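Local coordinates for protein ribosomal RNA small subunit methyltransferase Nep1 (PDB 3O7B) that probably methylates N1 of a specific pseudouridine in 16S ribosomal RNA during ribosome biogenesis, using S-adenosyl-L-methionine as methyl donor, at residues E34-L39 / R84-I89; L78-K83 / D200-T205; N113-W118 / I153-V158; E38-K43 / I64-S69. All coordinates share one frame; numbering follows the deposited sequence.

The four contacts of this SPOUT-class (class IV-like) methyltransferase illustrate how chemistry follows place in a fold. Interactions 1 and 4 are buried; both draw on the loop after strand 28-35 and share Glu38 and Leu39. The carboxylate of Glu38 is spent on a salt bridge in interaction 1, its carbonyl on backbone pairing in interaction 4, where aliphatic packing takes over. Interaction 2 is partly buried and joins loops by a lysine and two phenylalanines; Glu34 of interaction 1 forms a salt bridge with that lysine. Interaction 3, also partly buried, is true sheet pairing, with one apolar face under a helix. Interactions 1 and 4 both touch the second subunit, whereas interactions 2 and 3 do not.

Interaction 1: E34-L39 / R84-I89; sequences EASLEL and RGRPDI
At the predicted rRNA-contacting site, the loop that leaves strand 28-35 is fastened to the turn leading into helix 87-98, with Ser36 and Glu38 gripping Arg84 to Arg86. Ser36 OG accepts a hydrogen bond from Arg86 N at 2.8 Å, and it is also hydrogen-bonded to Lys83 O, so one small hydroxyl binds the turn at two points. Its chi1 of -167° sets OG opposite the backbone N, aimed at the turn. Ser36 is itself the centre of an inverse gamma turn.

Arg84 and Glu38 form a side-on, two-pronged salt bridge: NH2 of Arg84 lies 2.8 Å from OE1 of Glu38, and NE of Arg84 lies 2.9 Å from OE2 of Glu38. Both oxygens are met on their syn sides, and the two flat groups are only 19° from coplanar. The remaining nitrogen, NH1, bonds to Glu79 O, which further limits rotation of the guanidinium. Replacing Arg84 by alanine removes both prongs and is likely to leave the buried Glu38 carboxylate without its charge mate and freer to turn. Water 2 bridges Glu38 OE2 to Gly85 N, and water 1 links Ser36 N with Arg86 O.

Arg86, predicted to meet the substrate rRNA, is held side-on by Asp88, with Arg86 NE 2.9 Å from Asp88 OD1, consistent with the stabilising role predicted for that aspartate. Leu37 CD1 rests on Pro87 CB at 3.9 Å. Helix 129-142 adjoins this apolar side through Phe140 on Leu37 and Tyr129 on Pro87, while Arg127 of the second subunit packs on Arg86 and Asp88.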
loop_
_atom_site.group_PDB
_atom_site.type_symbol
_atom_site.label_atom_id
_atom_site.label_comp_id
_atom_site.label_asym_id
_atom_site.label_seq_id
_atom_site.Cartn_x
_atom_site.Cartn_y
_atom_site.Cartn_z
ATOM N N GLU A 34 11.411 13.548 -2.636
ATOM C CA GLU A 34 11.566 13.815 -1.210
ATOM C C GLU A 34 11.026 12.651 -0.377
ATOM O O GLU A 34 10.359 12.843 0.654
ATOM C CB GLU A 34 10.912 15.149 -0.819
ATOM C CG GLU A 34 11.634 16.355 -1.429
ATOM C CD GLU A 34 11.014 17.666 -1.038
ATOM O OE1 GLU A 34 10.286 17.710 -0.024
ATOM O OE2 GLU A 34 11.285 18.660 -1.754
ATOM N N ALA A 35 11.349 11.435 -0.815
ATOM C CA ALA A 35 10.886 10.258 -0.068
ATOM C C ALA A 35 11.478 10.257 1.323
ATOM O O ALA A 35 12.659 10.592 1.542
ATOM C CB ALA A 35 11.214 8.986 -0.799
ATOM N N SER A 36 10.643 9.880 2.282
ATOM C CA SER A 36 10.949 9.956 3.695
ATOM C C SER A 36 11.742 8.714 4.095
ATOM O O SER A 36 11.258 7.833 4.836
ATOM C CB SER A 36 9.625 10.072 4.457
ATOM O OG SER A 36 9.823 10.435 5.804
ATOM N N LEU A 37 12.970 8.649 3.583
ATOM C CA LEU A 37 13.797 7.462 3.641
ATOM C C LEU A 37 15.218 7.883 3.998
ATOM O O LEU A 37 15.926 8.489 3.184
ATOM C CB LEU A 37 13.744 6.810 2.270
ATOM C CG LEU A 37 14.082 5.373 1.988
ATOM C CD1 LEU A 37 13.057 4.474 2.658
ATOM C CD2 LEU A 37 14.035 5.206 0.493
ATOM N N GLU A 38 15.611 7.583 5.228
ATOM C CA GLU A 38 16.940 7.923 5.733
ATOM C C GLU A 38 17.283 7.082 6.947
ATOM O O GLU A 38 16.385 6.616 7.669
ATOM C CB GLU A 38 17.009 9.418 6.103
ATOM C CG GLU A 38 16.275 9.804 7.382
ATOM C CD GLU A 38 16.162 11.298 7.550
ATOM O OE1 GLU A 38 17.222 11.965 7.494
ATOM O OE2 GLU A 38 15.037 11.807 7.725
ATOM N N LEU A 39 18.580 6.917 7.190
ATOM C CA LEU A 39 19.045 6.308 8.420
ATOM C C LEU A 39 18.933 7.302 9.583
ATOM O O LEU A 39 18.813 8.511 9.370
ATOM C CB LEU A 39 20.485 5.805 8.255
ATOM C CG LEU A 39 20.692 4.758 7.158
ATOM C CD1 LEU A 39 22.167 4.412 7.010
ATOM C CD2 LEU A 39 19.850 3.515 7.424
ATOM N N ARG A 84 9.652 13.700 7.956
ATOM C CA ARG A 84 10.625 12.638 8.233
ATOM C C ARG A 84 10.043 11.421 8.928
ATOM O O ARG A 84 8.992 11.505 9.573
ATOM C CB ARG A 84 11.795 13.206 9.035
ATOM C CG ARG A 84 12.461 14.351 8.309
ATOM C CD ARG A 84 13.525 15.014 9.167
ATOM N NE ARG A 84 14.821 14.390 8.954
ATOM C CZ ARG A 84 15.979 14.970 9.239
ATOM N NH1 ARG A 84 15.999 16.194 9.756
ATOM N NH2 ARG A 84 17.110 14.332 8.995
ATOM N N GLY A 85 10.738 10.296 8.774
ATOM C CA GLY A 85 10.409 9.051 9.464
ATOM C C GLY A 85 9.208 8.306 8.927
ATOM O O GLY A 85 8.583 7.542 9.665
ATOM N N ARG A 86 8.923 8.471 7.640
ATOM C CA ARG A 86 7.739 7.807 7.030
ATOM C C ARG A 86 8.038 6.968 5.781
ATOM O O ARG A 86 7.513 7.241 4.710
ATOM C CB ARG A 86 6.629 8.827 6.779
ATOM C CG ARG A 86 6.110 9.471 8.069
ATOM C CD ARG A 86 5.290 8.487 8.942
ATOM N NE ARG A 86 4.206 7.912 8.155
ATOM C CZ ARG A 86 3.062 8.522 7.880
ATOM N NH1 ARG A 86 2.797 9.729 8.358
ATOM N NH2 ARG A 86 2.167 7.910 7.113
ATOM N N PRO A 87 8.838 5.898 5.942
ATOM C CA PRO A 87 9.172 5.047 4.794
ATOM C C PRO A 87 7.971 4.251 4.278
ATOM O O PRO A 87 8.029 3.733 3.156
ATOM C CB PRO A 87 10.266 4.114 5.335
ATOM C CG PRO A 87 10.100 4.137 6.841
ATOM C CD PRO A 87 9.499 5.467 7.192
ATOM N N ASP A 88 6.895 4.198 5.064
ATOM C CA ASP A 88 5.686 3.481 4.627
ATOM C C ASP A 88 5.099 4.098 3.371
ATOM O O ASP A 88 4.497 3.407 2.532
ATOM C CB ASP A 88 4.626 3.495 5.727
ATOM C CG ASP A 88 4.329 4.892 6.220
ATOM O OD1 ASP A 88 5.223 5.450 6.904
ATOM O OD2 ASP A 88 3.229 5.413 5.928
ATOM N N ILE A 89 5.260 5.413 3.210
ATOM C CA ILE A 89 4.613 6.067 2.084
ATOM C C ILE A 89 5.211 5.591 0.756
ATOM O O ILE A 89 4.497 5.128 -0.150
ATOM C CB ILE A 89 4.679 7.605 2.188
ATOM C CG1 ILE A 89 3.894 8.066 3.414
ATOM C CG2 ILE A 89 4.154 8.266 0.916
ATOM C CD1 ILE A 89 4.142 9.533 3.783
HETATM O O HOH W 1 8.241 7.783 2.074
HETATM O O HOH W 2 12.899 10.214 7.020
#

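Interaction 2: L78-K83 / D200-T205; sequences LEFREK and DFFEET
Lys83 is extended from CG to NZ, which carries its ammonium group across to the ring of Phe202. In Phe80, CG lies between the backbone N and the carbonyl carbon (chi1 54°), which presents a ring face to that same phenylalanine. Phe202 therefore serves two partners by two different parts of one ring. Lys83 NZ sits above its face in a cation-pi contact, 3.5 Å from the centroid of Phe202 and only 8° off the ring normal. At the rim, Phe202 CZ points into the face of Phe80, 3.8 Å from Phe80 CG, and the pair makes a T-shaped stack with planes at 83°.

The ammonium group also donates to the backbone, with Lys83 NZ 2.7 Å from Asp200 O. Its charge is met by Glu34 OE1, in a salt bridge to the end of strand 28-35, and Phe196 adds another cation-pi contact. Phe202 occupies the N-cap position of helix 203-209, and segment 200-205 belongs to the cofactor-binding side of the SPOUT fold: the neighbouring Phe201 touches the bound S-adenosylhomocysteine. Glu34 OE2 accepts from Phe202 N, so the two oxygens of one carboxylate reach both sides of the contact. In the loop before helix 87-98, a backbone bond of 3.0 Å from Lys83 N to Phe80 O closes the turn bearing both the lysine and the first ring.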
loop_
_atom_site.group_PDB
_atom_site.type_symbol
_atom_site.label_atom_id
_atom_site.label_comp_id
_atom_site.label_asym_id
_atom_site.label_seq_id
_atom_site.Cartn_x
_atom_site.Cartn_y
_atom_site.Cartn_z
ATOM N N LEU A 78 14.826 17.463 15.291
ATOM C CA LEU A 78 15.149 17.400 13.864
ATOM C C LEU A 78 14.557 18.563 13.064
ATOM O O LEU A 78 13.443 18.993 13.342
ATOM C CB LEU A 78 14.671 16.070 13.261
ATOM C CG LEU A 78 15.323 14.771 13.734
ATOM C CD1 LEU A 78 14.730 13.633 12.902
ATOM C CD2 LEU A 78 16.839 14.800 13.581
ATOM N N GLU A 79 15.298 19.048 12.070
ATOM C CA GLU A 79 14.769 20.013 11.101
ATOM C C GLU A 79 13.797 19.330 10.139
ATOM O O GLU A 79 13.892 18.119 9.923
ATOM C CB GLU A 79 15.905 20.678 10.310
ATOM C CG GLU A 79 16.892 21.472 11.170
ATOM C CD GLU A 79 16.258 22.676 11.855
ATOM O OE1 GLU A 79 15.456 23.395 11.208
ATOM O OE2 GLU A 79 16.570 22.910 13.044
ATOM N N PHE A 80 12.891 20.113 9.559
ATOM C CA PHE A 80 11.809 19.618 8.687
ATOM C C PHE A 80 11.204 18.289 9.165
ATOM O O PHE A 80 10.950 17.368 8.364
ATOM C CB PHE A 80 12.208 19.596 7.190
ATOM C CG PHE A 80 13.492 18.845 6.878
ATOM C CD1 PHE A 80 13.464 17.501 6.498
ATOM C CD2 PHE A 80 14.728 19.505 6.892
ATOM C CE1 PHE A 80 14.651 16.805 6.192
ATOM C CE2 PHE A 80 15.911 18.822 6.592
ATOM C CZ PHE A 80 15.873 17.472 6.241
ATOM N N ARG A 81 10.945 18.215 10.467
ATOM C CA ARG A 81 10.579 16.958 11.097
ATOM C C ARG A 81 9.267 16.410 10.546
ATOM O O ARG A 81 9.090 15.184 10.466
ATOM C CB ARG A 81 10.533 17.073 12.627
ATOM C CG ARG A 81 10.283 15.721 13.347
ATOM C CD ARG A 81 8.837 15.653 13.769
ATOM N NE ARG A 81 8.414 14.387 14.376
ATOM C CZ ARG A 81 7.862 13.376 13.709
ATOM N NH1 ARG A 81 7.715 13.429 12.384
ATOM N NH2 ARG A 81 7.462 12.303 14.375
ATOM N N GLU A 82 8.368 17.301 10.134
ATOM C CA GLU A 82 7.071 16.876 9.611
ATOM C C GLU A 82 7.203 15.991 8.361
ATOM O O GLU A 82 6.302 15.207 8.069
ATOM C CB GLU A 82 6.155 18.087 9.348
ATOM C CG GLU A 82 6.516 18.951 8.143
ATOM C CD GLU A 82 7.657 19.928 8.412
ATOM O OE1 GLU A 82 8.125 20.028 9.575
ATOM O OE2 GLU A 82 8.078 20.608 7.450
ATOM N N LYS A 83 8.329 16.095 7.654
ATOM C CA LYS A 83 8.556 15.276 6.451
ATOM C C LYS A 83 9.191 13.916 6.727
ATOM O O LYS A 83 9.255 13.074 5.827
ATOM C CB LYS A 83 9.469 16.016 5.464
ATOM C CG LYS A 83 8.823 17.231 4.838
ATOM C CD LYS A 83 9.710 17.798 3.751
ATOM C CE LYS A 83 8.963 18.837 2.944
ATOM N NZ LYS A 83 9.827 19.446 1.885
ATOM N N ASP A 200 5.475 21.253 1.992
ATOM C CA ASP A 200 5.564 21.511 0.557
ATOM C C ASP A 200 6.944 21.100 0.085
ATOM O O ASP A 200 7.838 20.939 0.897
ATOM C CB ASP A 200 5.376 23.004 0.286
ATOM C CG ASP A 200 3.988 23.481 0.641
ATOM O OD1 ASP A 200 3.835 24.098 1.719
ATOM O OD2 ASP A 200 3.052 23.218 -0.145
ATOM N N PHE A 201 7.118 20.948 -1.224
ATOM C CA PHE A 201 8.436 20.632 -1.773
ATOM C C PHE A 201 9.473 21.668 -1.361
ATOM O O PHE A 201 9.171 22.863 -1.299
ATOM C CB PHE A 201 8.392 20.580 -3.293
ATOM C CG PHE A 201 7.540 19.464 -3.835
ATOM C CD1 PHE A 201 7.987 18.151 -3.782
ATOM C CD2 PHE A 201 6.311 19.730 -4.416
ATOM C CE1 PHE A 201 7.196 17.119 -4.290
ATOM C CE2 PHE A 201 5.514 18.695 -4.928
ATOM C CZ PHE A 201 5.974 17.391 -4.864
ATOM N N PHE A 202 10.686 21.216 -1.072
ATOM C CA PHE A 202 11.820 22.138 -0.932
ATOM C C PHE A 202 11.993 22.931 -2.219
ATOM O O PHE A 202 11.809 22.424 -3.329
ATOM C CB PHE A 202 13.112 21.368 -0.685
ATOM C CG PHE A 202 13.167 20.651 0.645
ATOM C CD1 PHE A 202 12.893 21.319 1.847
ATOM C CD2 PHE A 202 13.545 19.302 0.695
ATOM C CE1 PHE A 202 12.965 20.645 3.074
ATOM C CE2 PHE A 202 13.622 18.623 1.912
ATOM C CZ PHE A 202 13.332 19.294 3.109
ATOM N N GLU A 203 12.391 24.192 -2.077
ATOM C CA GLU A 203 12.706 24.996 -3.252
ATOM C C GLU A 203 13.806 24.351 -4.101
ATOM O O GLU A 203 13.728 24.379 -5.339
ATOM C CB GLU A 203 13.077 26.431 -2.857
ATOM C CG GLU A 203 11.885 27.288 -2.436
ATOM C CD GLU A 203 10.766 27.344 -3.483
ATOM O OE1 GLU A 203 11.061 27.393 -4.705
ATOM O OE2 GLU A 203 9.581 27.343 -3.076
ATOM N N GLU A 204 14.804 23.754 -3.445
ATOM C CA GLU A 204 15.877 23.060 -4.155
ATOM C C GLU A 204 15.346 21.959 -5.078
ATOM O O GLU A 204 15.795 21.825 -6.210
ATOM C CB GLU A 204 16.921 22.484 -3.191
ATOM C CG GLU A 204 18.040 21.732 -3.917
ATOM C CD GLU A 204 19.209 21.341 -3.026
ATOM O OE1 GLU A 204 19.168 21.593 -1.799
ATOM O OE2 GLU A 204 20.179 20.771 -3.571
ATOM N N THR A 205 14.389 21.174 -4.585
ATOM C CA THR A 205 13.791 20.109 -5.386
ATOM C C THR A 205 13.168 20.663 -6.664
ATOM O O THR A 205 13.404 20.155 -7.760
ATOM C CB THR A 205 12.721 19.370 -4.560
ATOM O OG1 THR A 205 13.317 18.851 -3.375
ATOM C CG2 THR A 205 12.089 18.219 -5.353
#

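Interaction 3: N113-W118 / I153-V158; sequences NGEIIW and IEFKDV
The ring of Phe155 has Ile117 over one face and Glu115 at its edge. Ile117 CG1 stands 4.0 Å from the ring centroid of Phe155 in a CH-pi contact, the two side chains running side by side, while Glu115 CB meets the rim at Phe155 CE1, 3.8 Å away. On the reverse side of the sheet, Lys156 CE lies against Trp118 CB at 3.6 Å, the two side chains lying side by side and pointing the same way; the Trp118 ring also meets that of Tyr108.

Strands 116-119 and 150-156 pair antiparallel. Ile117 and Phe155 form a non-hydrogen-bonded pair, and Trp118 and Glu154 the hydrogen-bonded one beside it, with Trp118 N to Glu154 O at 2.9 Å and Glu154 N to Trp118 O at 3.0 Å. Packing is tight where Ile117 CG2 presses on Ile153 CG2 at 3.4 Å. With an alanine in place of Ile117, the ring face of Phe155 would probably lose its cover and a gap would open beside Ile153. Water 4 joins Ile116 N to Lys156 O where the strands part.

Leu139 of helix 129-142 packs against Ile117, Ile153 and Phe155, and strand 105-111 continues the sheet beyond Ile117 through Val109.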
loop_
_atom_site.group_PDB
_atom_site.type_symbol
_atom_site.label_atom_id
_atom_site.label_comp_id
_atom_site.label_asym_id
_atom_site.label_seq_id
_atom_site.Cartn_x
_atom_site.Cartn_y
_atom_site.Cartn_z
ATOM N N ASN A 113 17.049 13.794 1.516
ATOM C CA ASN A 113 18.439 14.252 1.603
ATOM C C ASN A 113 19.110 14.394 0.241
ATOM O O ASN A 113 20.321 14.651 0.160
ATOM C CB ASN A 113 19.234 13.343 2.547
ATOM C CG ASN A 113 18.718 13.413 3.979
ATOM O OD1 ASN A 113 18.516 12.383 4.637
ATOM N ND2 ASN A 113 18.478 14.633 4.465
ATOM N N GLY A 114 18.328 14.230 -0.823
ATOM C CA GLY A 114 18.788 14.449 -2.195
ATOM C C GLY A 114 19.446 13.274 -2.894
ATOM O O GLY A 114 19.947 13.410 -4.023
ATOM N N GLU A 115 19.440 12.108 -2.245
ATOM C CA GLU A 115 20.019 10.913 -2.853
ATOM C C GLU A 115 19.078 10.374 -3.927
ATOM O O GLU A 115 17.858 10.562 -3.831
ATOM C CB GLU A 115 20.263 9.833 -1.808
ATOM C CG GLU A 115 21.201 10.257 -0.711
ATOM C CD GLU A 115 20.797 9.698 0.626
ATOM O OE1 GLU A 115 19.603 9.837 1.010
ATOM O OE2 GLU A 115 21.672 9.124 1.307
ATOM N N ILE A 116 19.638 9.718 -4.935
ATOM C CA ILE A 116 18.896 9.163 -6.043
ATOM C C ILE A 116 19.050 7.638 -6.007
ATOM O O ILE A 116 20.173 7.126 -6.057
ATOM C CB ILE A 116 19.396 9.733 -7.408
ATOM C CG1 ILE A 116 19.161 11.259 -7.503
ATOM C CG2 ILE A 116 18.738 9.028 -8.562
ATOM C CD1 ILE A 116 17.702 11.681 -7.352
ATOM N N ILE A 117 17.926 6.932 -5.902
ATOM C CA ILE A 117 17.903 5.476 -5.944
ATOM C C ILE A 117 17.191 5.028 -7.205
ATOM O O ILE A 117 16.072 5.470 -7.509
ATOM C CB ILE A 117 17.171 4.918 -4.701
ATOM C CG1 ILE A 117 17.865 5.342 -3.412
ATOM C CG2 ILE A 117 16.991 3.394 -4.812
ATOM C CD1 ILE A 117 16.982 5.254 -2.163
ATOM N N TRP A 118 17.843 4.161 -7.966
ATOM C CA TRP A 118 17.240 3.565 -9.134
ATOM C C TRP A 118 16.693 2.185 -8.738
ATOM O O TRP A 118 17.402 1.419 -8.067
ATOM C CB TRP A 118 18.294 3.429 -10.246
ATOM C CG TRP A 118 17.815 2.689 -11.453
ATOM C CD1 TRP A 118 17.011 3.168 -12.438
ATOM C CD2 TRP A 118 18.131 1.335 -11.819
ATOM N NE1 TRP A 118 16.784 2.200 -13.384
ATOM C CE2 TRP A 118 17.466 1.064 -13.031
ATOM C CE3 TRP A 118 18.902 0.324 -11.231
ATOM C CZ2 TRP A 118 17.556 -0.171 -13.686
ATOM C CZ3 TRP A 118 18.974 -0.921 -11.876
ATOM C CH2 TRP A 118 18.312 -1.147 -13.093
ATOM N N ILE A 153 18.458 -2.696 -7.263
ATOM C CA ILE A 153 18.282 -1.385 -6.643
ATOM C C ILE A 153 19.659 -0.828 -6.383
ATOM O O ILE A 153 20.522 -1.545 -5.913
ATOM C CB ILE A 153 17.532 -1.460 -5.293
ATOM C CG1 ILE A 153 16.290 -2.366 -5.373
ATOM C CG2 ILE A 153 17.192 -0.032 -4.809
ATOM C CD1 ILE A 153 15.614 -2.608 -3.995
ATOM N N GLU A 154 19.880 0.453 -6.692
ATOM C CA GLU A 154 21.200 1.055 -6.475
ATOM C C GLU A 154 21.152 2.571 -6.345
ATOM O O GLU A 154 20.405 3.219 -7.084
ATOM C CB GLU A 154 22.128 0.704 -7.644
ATOM C CG GLU A 154 23.586 1.020 -7.375
ATOM C CD GLU A 154 24.508 0.623 -8.512
ATOM O OE1 GLU A 154 24.112 0.735 -9.694
ATOM O OE2 GLU A 154 25.645 0.199 -8.211
ATOM N N PHE A 155 21.957 3.125 -5.432
ATOM C CA PHE A 155 22.179 4.582 -5.405
ATOM C C PHE A 155 22.937 4.983 -6.656
ATOM O O PHE A 155 23.880 4.290 -7.072
ATOM C CB PHE A 155 22.981 5.005 -4.189
ATOM C CG PHE A 155 22.198 4.997 -2.922
ATOM C CD1 PHE A 155 21.440 6.095 -2.558
ATOM C CD2 PHE A 155 22.187 3.867 -2.095
ATOM C CE1 PHE A 155 20.704 6.096 -1.368
ATOM C CE2 PHE A 155 21.460 3.860 -0.907
ATOM C CZ PHE A 155 20.714 4.959 -0.546
ATOM N N LYS A 156 22.534 6.101 -7.259
ATOM C CA LYS A 156 23.263 6.633 -8.412
ATOM C C LYS A 156 23.984 7.921 -8.032
ATOM O O LYS A 156 23.422 8.755 -7.309
ATOM C CB LYS A 156 22.322 6.897 -9.588
ATOM C CG LYS A 156 21.560 5.672 -10.088
ATOM C CD LYS A 156 22.468 4.565 -10.616
ATOM C CE LYS A 156 21.669 3.631 -11.513
ATOM N NZ LYS A 156 22.523 2.626 -12.205
ATOM N N ASP A 157 25.207 8.105 -8.544
ATOM C CA ASP A 157 26.010 9.291 -8.208
ATOM C C ASP A 157 25.653 10.465 -9.117
ATOM O O ASP A 157 26.508 11.050 -9.806
ATOM C CB ASP A 157 27.514 8.992 -8.284
ATOM C CG ASP A 157 28.365 10.064 -7.600
ATOM O OD1 ASP A 157 27.821 10.897 -6.835
ATOM O OD2 ASP A 157 29.599 10.053 -7.820
ATOM N N VAL A 158 24.369 10.783 -9.138
ATOM C CA VAL A 158 23.837 11.899 -9.910
ATOM C C VAL A 158 22.806 12.616 -9.048
ATOM O O VAL A 158 22.506 12.189 -7.928
ATOM C CB VAL A 158 23.193 11.448 -11.231
ATOM C CG1 VAL A 158 24.176 10.654 -12.083
ATOM C CG2 VAL A 158 21.889 10.630 -10.977
HETATM O O HOH W 3 22.733 12.524 -5.311
HETATM O O HOH W 4 22.572 9.660 -4.907
#

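Interaction 4: E38-K43 / I64-S69; sequences ELIPQK and ILLDDS
Glu38 O receives the shortest hydrogen bond between the two loops, from Leu66 N at 2.8 Å and nearly straight, 172° at the hydrogen. The same oxygen has Leu65 CA in a CA-H...O contact and the methyl Leu65 CD1 nearby. Two residues on, Ile40 N donates to Ile64 O at 2.9 Å, and the two bonds frame a single beta bridge between Leu39 and Leu65. This is an isolated bridge: it ties the loop after strand 28-35 to the segment leading into helix 68-71, across a chain excursion that contains helix 48-57.

Water 5 accepts from Glu38 N and lies 2.8 Å from Leu66 O, to which it probably donates. Around this polar seam the side chains are aliphatic. Leu66, whose CG lies opposite its backbone N (chi1 -172°), spreads its two methyls between neighbours: CD1 touches Ile40 CG1 at 4.1 Å, and CD2 reaches Pro41 CD and Glu38 OE2, part of the carboxylate that Arg84 holds. Ile40 and Ile64 run side by side, with CD1 of Ile40 against CG2 of Ile64 at 3.7 Å.

His71 of helix 68-71 touches Ile40, Ile64 and Leu66, while Val133 and Met136 of helix 129-142 pack on Leu65. Asn128 of the second subunit packs on Asp67. That aspartate is the N-cap of helix 68-71: its OD1, met on the anti side, accepts from Ser69 N at 2.9 Å.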
loop_
_atom_site.group_PDB
_atom_site.type_symbol
_atom_site.label_atom_id
_atom_site.label_comp_id
_atom_site.label_asym_id
_atom_site.label_seq_id
_atom_site.Cartn_x
_atom_site.Cartn_y
_atom_site.Cartn_z
ATOM N N GLU A 38 15.611 7.583 5.228
ATOM C CA GLU A 38 16.940 7.923 5.733
ATOM C C GLU A 38 17.283 7.082 6.947
ATOM O O GLU A 38 16.385 6.616 7.669
ATOM C CB GLU A 38 17.009 9.418 6.103
ATOM C CG GLU A 38 16.275 9.804 7.382
ATOM C CD GLU A 38 16.162 11.298 7.550
ATOM O OE1 GLU A 38 17.222 11.965 7.494
ATOM O OE2 GLU A 38 15.037 11.807 7.725
ATOM N N LEU A 39 18.580 6.917 7.190
ATOM C CA LEU A 39 19.045 6.308 8.420
ATOM C C LEU A 39 18.933 7.302 9.583
ATOM O O LEU A 39 18.813 8.511 9.370
ATOM C CB LEU A 39 20.485 5.805 8.255
ATOM C CG LEU A 39 20.692 4.758 7.158
ATOM C CD1 LEU A 39 22.167 4.412 7.010
ATOM C CD2 LEU A 39 19.850 3.515 7.424
ATOM N N ILE A 40 18.946 6.791 10.806
ATOM C CA ILE A 40 18.802 7.657 11.974
ATOM C C ILE A 40 19.917 8.724 11.953
ATOM O O ILE A 40 21.098 8.364 11.883
ATOM C CB ILE A 40 18.807 6.832 13.285
ATOM C CG1 ILE A 40 17.547 5.946 13.355
ATOM C CG2 ILE A 40 18.849 7.762 14.506
ATOM C CD1 ILE A 40 17.532 4.947 14.511
ATOM N N PRO A 41 19.544 10.027 11.969
ATOM C CA PRO A 41 20.543 11.100 11.976
ATOM C C PRO A 41 21.459 11.042 13.194
ATOM O O PRO A 41 21.040 10.665 14.293
ATOM C CB PRO A 41 19.696 12.379 12.009
ATOM C CG PRO A 41 18.393 11.987 11.449
ATOM C CD PRO A 41 18.181 10.576 11.937
ATOM N N GLN A 42 22.709 11.436 12.961
ATOM C CA GLN A 42 23.799 11.353 13.925
ATOM C C GLN A 42 23.416 11.889 15.299
ATOM O O GLN A 42 23.654 11.235 16.317
ATOM C CB GLN A 42 25.001 12.151 13.397
ATOM C CG GLN A 42 25.099 12.268 11.855
ATOM C CD GLN A 42 23.882 12.954 11.204
ATOM O OE1 GLN A 42 23.343 13.945 11.727
ATOM N NE2 GLN A 42 23.445 12.417 10.066
ATOM N N LYS A 43 22.810 13.072 15.309
ATOM C CA LYS A 43 22.617 13.844 16.535
ATOM C C LYS A 43 21.560 13.295 17.496
ATOM O O LYS A 43 21.452 13.760 18.631
ATOM C CB LYS A 43 22.322 15.306 16.193
ATOM C CG LYS A 43 20.983 15.547 15.515
ATOM C CD LYS A 43 20.759 17.031 15.275
ATOM C CE LYS A 43 19.286 17.361 15.099
ATOM N NZ LYS A 43 19.059 18.835 15.125
ATOM N N ILE A 64 20.082 1.883 11.237
ATOM C CA ILE A 64 18.626 1.702 11.331
ATOM C C ILE A 64 17.895 2.808 10.572
ATOM O O ILE A 64 18.278 3.986 10.622
ATOM C CB ILE A 64 18.185 1.656 12.804
ATOM C CG1 ILE A 64 18.756 0.398 13.479
ATOM C CG2 ILE A 64 16.649 1.682 12.938
ATOM C CD1 ILE A 64 18.632 0.390 14.996
ATOM N N LEU A 65 16.852 2.408 9.841
ATOM C CA LEU A 65 16.019 3.357 9.110
ATOM C C LEU A 65 15.144 4.146 10.087
ATOM O O LEU A 65 14.539 3.583 11.010
ATOM C CB LEU A 65 15.135 2.611 8.102
ATOM C CG LEU A 65 14.615 3.373 6.882
ATOM C CD1 LEU A 65 15.728 3.690 5.861
ATOM C CD2 LEU A 65 13.529 2.538 6.211
ATOM N N LEU A 66 15.087 5.454 9.884
ATOM C CA LEU A 66 14.262 6.326 10.711
ATOM C C LEU A 66 12.770 6.084 10.453
ATOM O O LEU A 66 12.324 6.104 9.302
ATOM C CB LEU A 66 14.647 7.790 10.454
ATOM C CG LEU A 66 14.019 8.836 11.378
ATOM C CD1 LEU A 66 14.540 8.681 12.811
ATOM C CD2 LEU A 66 14.238 10.260 10.849
ATOM N N ASP A 67 12.027 5.866 11.526
ATOM C CA ASP A 67 10.626 5.434 11.459
ATOM C C ASP A 67 9.943 6.069 12.649
ATOM O O ASP A 67 10.209 5.693 13.800
ATOM C CB ASP A 67 10.578 3.900 11.551
ATOM C CG ASP A 67 9.151 3.328 11.534
ATOM O OD1 ASP A 67 8.171 4.040 11.836
ATOM O OD2 ASP A 67 9.015 2.121 11.228
ATOM N N ASP A 68 9.069 7.036 12.384
ATOM C CA ASP A 68 8.475 7.777 13.496
ATOM C C ASP A 68 7.449 7.006 14.326
ATOM O O ASP A 68 7.026 7.493 15.375
ATOM C CB ASP A 68 8.006 9.183 13.080
ATOM C CG ASP A 68 6.596 9.232 12.544
ATOM O OD1 ASP A 68 5.983 8.185 12.223
ATOM O OD2 ASP A 68 6.093 10.374 12.440
ATOM N N SER A 69 7.099 5.784 13.916
ATOM C CA SER A 69 6.287 4.913 14.780
ATOM C C SER A 69 7.146 4.238 15.852
ATOM O O SER A 69 6.615 3.641 16.807
ATOM C CB SER A 69 5.504 3.873 13.962
ATOM O OG SER A 69 4.437 4.490 13.256
HETATM O O HOH W 5 13.116 7.270 6.895
#